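Local coordinates for protein nickel-dependent hydrogenase large subunit (Allochromatium vinosum, PDB 3MYR) that forms the large subunit of a heterodimeric [NiFe] hydrogenase, which oxidises molecular hydrogen at a nickel-iron centre and passes the electrons to an acceptor, at residues D49-W54 against W468-W473; P474-G479 against I496-I501. All coordinates share one frame; numbering follows the deposited sequence.

Interaction 1. Residues D49-W54 against W468-W473; sequences DPRDAW and WEPSSW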
loop_
_atom_site.group_PDB
_atom_site.type_symbol
_atom_site.label_atom_id
_atom_site.label_comp_id
_atom_site.label_asym_id
_atom_site.label_seq_id
_atom_site.Cartn_x
_atom_site.Cartn_y
_atom_site.Cartn_z
ATOM N N ASP B 49 18.904 -8.388 -12.811
ATOM C CA ASP B 49 19.829 -7.326 -12.485
ATOM C C ASP B 49 19.440 -6.631 -11.171
ATOM O O ASP B 49 18.320 -6.161 -11.057
ATOM C CB ASP B 49 19.844 -6.302 -13.601
ATOM C CG ASP B 49 21.066 -5.328 -13.492
ATOM O OD1 ASP B 49 21.337 -4.749 -12.399
ATOM O OD2 ASP B 49 21.822 -5.232 -14.474
ATOM N N PRO B 50 20.335 -6.579 -10.160
ATOM C CA PRO B 50 20.058 -5.878 -8.868
ATOM C C PRO B 50 19.644 -4.433 -9.074
ATOM O O PRO B 50 18.874 -3.918 -8.239
ATOM C CB PRO B 50 21.435 -5.855 -8.156
ATOM C CG PRO B 50 22.055 -7.235 -8.681
ATOM C CD PRO B 50 21.679 -7.220 -10.158
ATOM N N ARG B 51 20.088 -3.777 -10.148
ATOM C CA ARG B 51 19.656 -2.369 -10.338
ATOM C C ARG B 51 18.152 -2.341 -10.675
ATOM O O ARG B 51 17.531 -1.300 -10.485
ATOM C CB ARG B 51 20.465 -1.665 -11.421
ATOM C CG ARG B 51 21.942 -1.511 -10.950
ATOM C CD ARG B 51 22.767 -1.061 -12.119
ATOM N NE ARG B 51 22.703 -2.009 -13.213
ATOM C CZ ARG B 51 23.086 -1.744 -14.471
ATOM N NH1 ARG B 51 23.671 -0.583 -14.774
ATOM N NH2 ARG B 51 22.993 -2.691 -15.397
ATOM N N ASP B 52 17.616 -3.430 -11.249
ATOM C CA ASP B 52 16.157 -3.469 -11.618
ATOM C C ASP B 52 15.268 -3.887 -10.427
ATOM O O ASP B 52 14.043 -3.770 -10.531
ATOM C CB ASP B 52 15.872 -4.537 -12.703
ATOM C CG ASP B 52 16.529 -4.245 -14.071
ATOM O OD1 ASP B 52 17.259 -3.252 -14.186
ATOM O OD2 ASP B 52 16.311 -5.054 -15.031
ATOM N N ALA B 53 15.839 -4.521 -9.386
ATOM C CA ALA B 53 15.015 -5.105 -8.333
ATOM C C ALA B 53 13.937 -4.118 -7.793
ATOM O O ALA B 53 12.787 -4.510 -7.603
ATOM C CB ALA B 53 15.878 -5.675 -7.201
ATOM N N TRP B 54 14.299 -2.857 -7.586
ATOM C CA TRP B 54 13.411 -1.932 -6.932
ATOM C C TRP B 54 12.093 -1.862 -7.665
ATOM O O TRP B 54 11.055 -1.700 -7.013
ATOM C CB TRP B 54 13.973 -0.531 -6.725
ATOM C CG TRP B 54 14.106 0.188 -8.040
ATOM C CD1 TRP B 54 15.237 0.241 -8.839
ATOM C CD2 TRP B 54 13.102 0.929 -8.739
ATOM N NE1 TRP B 54 14.981 0.942 -9.973
ATOM C CE2 TRP B 54 13.694 1.382 -9.957
ATOM C CE3 TRP B 54 11.731 1.200 -8.500
ATOM C CZ2 TRP B 54 12.977 2.134 -10.933
ATOM C CZ3 TRP B 54 11.006 1.960 -9.490
ATOM C CH2 TRP B 54 11.628 2.391 -10.679
ATOM N N TRP B 468 27.675 2.332 -10.868
ATOM C CA TRP B 468 26.494 2.043 -11.711
ATOM C C TRP B 468 26.683 0.821 -12.623
ATOM O O TRP B 468 25.756 0.054 -12.812
ATOM C CB TRP B 468 26.126 3.277 -12.543
ATOM C CG TRP B 468 24.954 3.034 -13.449
ATOM C CD1 TRP B 468 24.968 2.903 -14.824
ATOM C CD2 TRP B 468 23.572 2.830 -13.026
ATOM N NE1 TRP B 468 23.661 2.647 -15.261
ATOM C CE2 TRP B 468 22.807 2.619 -14.179
ATOM C CE3 TRP B 468 22.933 2.795 -11.766
ATOM C CZ2 TRP B 468 21.415 2.352 -14.124
ATOM C CZ3 TRP B 468 21.511 2.564 -11.711
ATOM C CH2 TRP B 468 20.800 2.341 -12.879
ATOM N N GLU B 469 27.881 0.623 -13.183
ATOM C CA GLU B 469 28.118 -0.483 -14.097
ATOM C C GLU B 469 28.437 -1.784 -13.337
ATOM O O GLU B 469 29.305 -1.772 -12.441
ATOM C CB GLU B 469 29.307 -0.143 -15.033
ATOM C CG GLU B 469 29.103 1.083 -15.958
ATOM C CD GLU B 469 27.935 0.875 -16.952
ATOM O OE1 GLU B 469 27.672 -0.319 -17.315
ATOM O OE2 GLU B 469 27.305 1.906 -17.371
ATOM N N PRO B 470 27.736 -2.909 -13.669
ATOM C CA PRO B 470 27.991 -4.198 -13.025
ATOM C C PRO B 470 29.479 -4.643 -13.061
ATOM O O PRO B 470 29.917 -5.376 -12.201
ATOM C CB PRO B 470 27.158 -5.179 -13.874
ATOM C CG PRO B 470 25.985 -4.375 -14.338
ATOM C CD PRO B 470 26.497 -2.930 -14.496
ATOM N N SER B 471 30.230 -4.240 -14.084
ATOM C CA SER B 471 31.619 -4.614 -14.181
ATOM C C SER B 471 32.439 -3.920 -13.063
ATOM O O SER B 471 33.567 -4.281 -12.833
ATOM C CB SER B 471 32.157 -4.262 -15.590
ATOM O OG SER B 471 32.107 -2.859 -15.790
ATOM N N SER B 472 31.847 -2.974 -12.316
ATOM C CA SER B 472 32.625 -2.346 -11.236
ATOM C C SER B 472 32.354 -3.029 -9.884
ATOM O O SER B 472 32.959 -2.646 -8.870
ATOM C CB SER B 472 32.330 -0.851 -11.117
ATOM O OG SER B 472 30.949 -0.651 -10.713
ATOM N N TRP B 473 31.423 -3.989 -9.848
ATOM C CA TRP B 473 31.045 -4.648 -8.571
ATOM C C TRP B 473 31.988 -5.859 -8.248
ATOM O O TRP B 473 32.494 -6.481 -9.170
ATOM C CB TRP B 473 29.638 -5.194 -8.696
ATOM C CG TRP B 473 28.606 -4.213 -9.119
ATOM C CD1 TRP B 473 28.697 -2.831 -9.152
ATOM C CD2 TRP B 473 27.296 -4.543 -9.535
ATOM N NE1 TRP B 473 27.532 -2.302 -9.634
ATOM C CE2 TRP B 473 26.647 -3.329 -9.876
ATOM C CE3 TRP B 473 26.612 -5.774 -9.716
ATOM C CZ2 TRP B 473 25.291 -3.292 -10.374
ATOM C CZ3 TRP B 473 25.261 -5.749 -10.156
ATOM C CH2 TRP B 473 24.634 -4.508 -10.526
HETATM O O HOH W 1 24.812 -0.435 -17.445
#

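Interaction 2. Residues P474-G479 against I496-I501; sequences PSRAQG and IEDGRI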
loop_
_atom_site.group_PDB
_atom_site.type_symbol
_atom_site.label_atom_id
_atom_site.label_comp_id
_atom_site.label_asym_id
_atom_site.label_seq_id
_atom_site.Cartn_x
_atom_site.Cartn_y
_atom_site.Cartn_z
ATOM N N PRO B 474 32.165 -6.208 -6.962
ATOM C CA PRO B 474 32.825 -7.492 -6.610
ATOM C C PRO B 474 31.954 -8.644 -7.137
ATOM O O PRO B 474 30.746 -8.468 -7.304
ATOM C CB PRO B 474 32.793 -7.514 -5.074
ATOM C CG PRO B 474 32.182 -6.161 -4.643
ATOM C CD PRO B 474 31.415 -5.649 -5.832
ATOM N N SER B 475 32.545 -9.811 -7.397
ATOM C CA SER B 475 31.779 -10.844 -8.034
ATOM C C SER B 475 30.881 -11.524 -6.990
ATOM O O SER B 475 29.904 -12.213 -7.337
ATOM C CB SER B 475 32.719 -11.802 -8.737
ATOM O OG SER B 475 33.470 -12.425 -7.747
ATOM N N ARG B 476 31.129 -11.231 -5.716
ATOM C CA ARG B 476 30.209 -11.673 -4.636
ATOM C C ARG B 476 29.933 -10.487 -3.720
ATOM O O ARG B 476 30.880 -9.833 -3.293
ATOM C CB ARG B 476 30.872 -12.759 -3.771
ATOM C CG ARG B 476 31.264 -14.005 -4.537
ATOM C CD ARG B 476 30.040 -14.872 -4.783
ATOM N NE ARG B 476 30.339 -16.110 -5.516
ATOM C CZ ARG B 476 30.360 -16.216 -6.847
ATOM N NH1 ARG B 476 30.141 -15.167 -7.628
ATOM N NH2 ARG B 476 30.598 -17.382 -7.405
ATOM N N ALA B 477 28.674 -10.158 -3.470
ATOM C CA ALA B 477 28.356 -9.126 -2.488
ATOM C C ALA B 477 26.999 -9.457 -1.868
ATOM O O ALA B 477 26.186 -10.162 -2.478
ATOM C CB ALA B 477 28.361 -7.705 -3.149
ATOM N N GLN B 478 26.763 -8.972 -0.659
ATOM C CA GLN B 478 25.455 -9.092 -0.042
ATOM C C GLN B 478 25.219 -7.939 0.876
ATOM O O GLN B 478 26.180 -7.321 1.339
ATOM C CB GLN B 478 25.331 -10.389 0.738
ATOM C CG GLN B 478 26.287 -10.599 1.910
ATOM C CD GLN B 478 26.180 -12.041 2.368
ATOM O OE1 GLN B 478 26.377 -12.955 1.581
ATOM N NE2 GLN B 478 25.792 -12.245 3.594
ATOM N N GLY B 479 23.958 -7.554 1.012
ATOM C CA GLY B 479 23.597 -6.361 1.782
ATOM C C GLY B 479 22.143 -6.374 2.240
ATOM O O GLY B 479 21.321 -7.207 1.787
ATOM N N ILE B 496 24.247 -11.098 -4.102
ATOM C CA ILE B 496 24.594 -10.857 -5.508
ATOM C C ILE B 496 25.748 -11.733 -5.940
ATOM O O ILE B 496 26.789 -11.812 -5.251
ATOM C CB ILE B 496 25.002 -9.381 -5.801
ATOM C CG1 ILE B 496 23.823 -8.407 -5.537
ATOM C CG2 ILE B 496 25.468 -9.237 -7.242
ATOM C CD1 ILE B 496 24.315 -6.967 -5.327
ATOM N N GLU B 497 25.590 -12.403 -7.068
ATOM C CA GLU B 497 26.707 -13.181 -7.614
ATOM C C GLU B 497 26.870 -12.860 -9.084
ATOM O O GLU B 497 25.923 -12.959 -9.866
ATOM C CB GLU B 497 26.524 -14.716 -7.409
ATOM C CG GLU B 497 26.284 -15.072 -5.938
ATOM C CD GLU B 497 26.134 -16.609 -5.669
ATOM O OE1 GLU B 497 25.828 -17.360 -6.614
ATOM O OE2 GLU B 497 26.231 -17.050 -4.489
ATOM N N ASP B 498 28.089 -12.498 -9.453
ATOM C CA ASP B 498 28.420 -12.234 -10.868
ATOM C C ASP B 498 27.418 -11.291 -11.576
ATOM O O ASP B 498 26.916 -11.610 -12.666
ATOM C CB ASP B 498 28.574 -13.557 -11.628
ATOM C CG ASP B 498 29.713 -14.440 -11.044
ATOM O OD1 ASP B 498 29.516 -15.683 -10.890
ATOM O OD2 ASP B 498 30.774 -13.868 -10.669
ATOM N N GLY B 499 27.074 -10.188 -10.915
ATOM C CA GLY B 499 26.176 -9.213 -11.520
ATOM C C GLY B 499 24.672 -9.568 -11.372
ATOM O O GLY B 499 23.827 -8.824 -11.845
ATOM N N ARG B 500 24.320 -10.732 -10.798
ATOM C CA ARG B 500 22.918 -11.166 -10.844
ATOM C C ARG B 500 22.409 -11.323 -9.416
ATOM O O ARG B 500 23.197 -11.635 -8.510
ATOM C CB ARG B 500 22.735 -12.503 -11.620
ATOM C CG ARG B 500 23.238 -12.582 -13.121
ATOM C CD ARG B 500 22.979 -11.223 -13.890
ATOM N NE ARG B 500 21.622 -11.120 -14.464
ATOM C CZ ARG B 500 21.155 -10.121 -15.232
ATOM N NH1 ARG B 500 19.924 -10.195 -15.693
ATOM N NH2 ARG B 500 21.931 -9.091 -15.594
ATOM N N ILE B 501 21.090 -11.295 -9.241
ATOM C CA ILE B 501 20.500 -11.644 -7.969
ATOM C C ILE B 501 20.583 -13.190 -7.719
ATOM O O ILE B 501 19.923 -14.005 -8.432
ATOM C CB ILE B 501 19.027 -11.163 -7.883
ATOM C CG1 ILE B 501 18.891 -9.601 -8.053
ATOM C CG2 ILE B 501 18.364 -11.610 -6.588
ATOM C CD1 ILE B 501 17.383 -9.071 -8.283
HETATM O O HOH W 2 28.622 -8.948 -9.194
#

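Interaction 1. Residues D49-W54 against W468-W473
The Arg-51 guanidinium has the Pro-470 ring on one face, with CD of Pro-470 3.5 Å above its plane and over its centre. At its edge, in plane, lies the Asp-49 carboxylate. Arg-51 in turn covers one face of the Trp-468 indole: its CD sits 3.8 Å from the centroid of the six-membered ring, a CH-pi contact almost on the ring normal, while NH1 hovers over the five-membered ring. Guanidinium and indole are inclined at 58°, so the cation-pi contact is tilted rather than stacked. The Trp-473 indole carries Pro-470 CA over one face and turns its edge to Arg-51 CD and to Asp-49 OD1; CG of Pro-50 approaches its CZ3 at 3.8 Å.

Asp-49 fixes the arginine side-on. NE of Arg-51 bonds to OD1 and NH2 to OD2 of Asp-49 (2.9 Å for the latter), both nearly straight, in a salt bridge within the segment. OD1 also takes the backbone N of Arg-51, closing an Asx turn. A bend at chi3 (-59°) swings the guanidinium back to this carboxylate and aims NH1 at the other segment, where it makes a weak bond to Trp-468 O (2.9 Å, 120°). A water joins NH1 to Glu-469 OE1. A leucine in place of Arg-51 would probably leave the Asp-49 carboxylate without its cationic mate and the Trp-468 face without its cation.

Trp-473 NE1 is held by Leu-467 O, and its ring packs on Leu-80 of helix 67-80. Trp-468 meets Phe-203 and Tyr-262 of the small subunit edge-to-face. Pro-50 rests on Ile-494 and Ile-496 of strand 488-497 and on Ile-501 of strand 500-507, and its segment runs on into helix 53-58.

Interaction 2. Residues P474-G479 against I496-I501
Ala-477 and Ile-496 form an antiparallel hydrogen-bonded pair: Ala-477 N gives to Ile-496 O at 3.1 Å, and Ile-496 N gives to Ala-477 O at 2.7 Å. Next along, Arg-476 and Glu-497 make a non-hydrogen-bonded pair, where the CA of Arg-476 lies 3.5 Å from Ile-496 O in a CA-H...O contact. Past this pair, Asp-498 N donates almost straight to Ser-475 O (2.8 Å, 172°), carrying the pairing into the turn. A water bridges Pro-474 O and Gly-499 N.

Residues 476-479 and 496-497 lie at the open end of the beta hairpin 476-485/488-497, within a three-stranded antiparallel sheet whose middle strand is 488-497; 500-501 begin the third strand. Glu-497 to Arg-500 is a type I' turn leading into strand 500-507, with Gly-499 at backbone angles that would press a CB against the preceding carbonyl O.

Arg-476 and Glu-497 share one face of the sheet. The arginine chain bends at chi2 (-78°), laying one guanidinium face over CG and CD of Glu-497, CD offset toward the rim, with guanidinium and carboxylate planes only 22° apart. OE2 of Glu-497 stands 4.3 Å from Arg-476 NE, well off the guanidinium plane, so any attraction is probably one of charge alone. NH1 points elsewhere: to Ser-475 O, from above the carbonyl plane, and to OD1 of Asp-498 in a weak salt bridge of 3.4 Å. Ser-475 O thus receives both a side-chain and a backbone donor. The side chains of Ala-477 and Ile-496 occupy the other face, where helix 67-80 lies against them through Leu-80 and Ala-79 respectively.

In the fold
Segment 468-473 of interaction 1 runs straight into segment 474-479 of interaction 2, and the two contacts lie about 9 Å apart between centres. Interaction 1 is partly buried, ties chain parts more than 400 residues apart and reaches the small-subunit interface; its chemistry is an arginine set among aromatic rings and prolines and gripped by the Asp-49 carboxylate. Interaction 2 lies at the surface, untouched by the other subunit, and joins neighbouring strands by backbone bonds, its charged side chains making looser links. They meet where Pro-50 CG packs on Ile-496 CG1 at 3.8 Å and Pro-50 CD nears Gly-499 O. Leu-80 of helix 67-80 touches both, through Trp-473 and Ala-477.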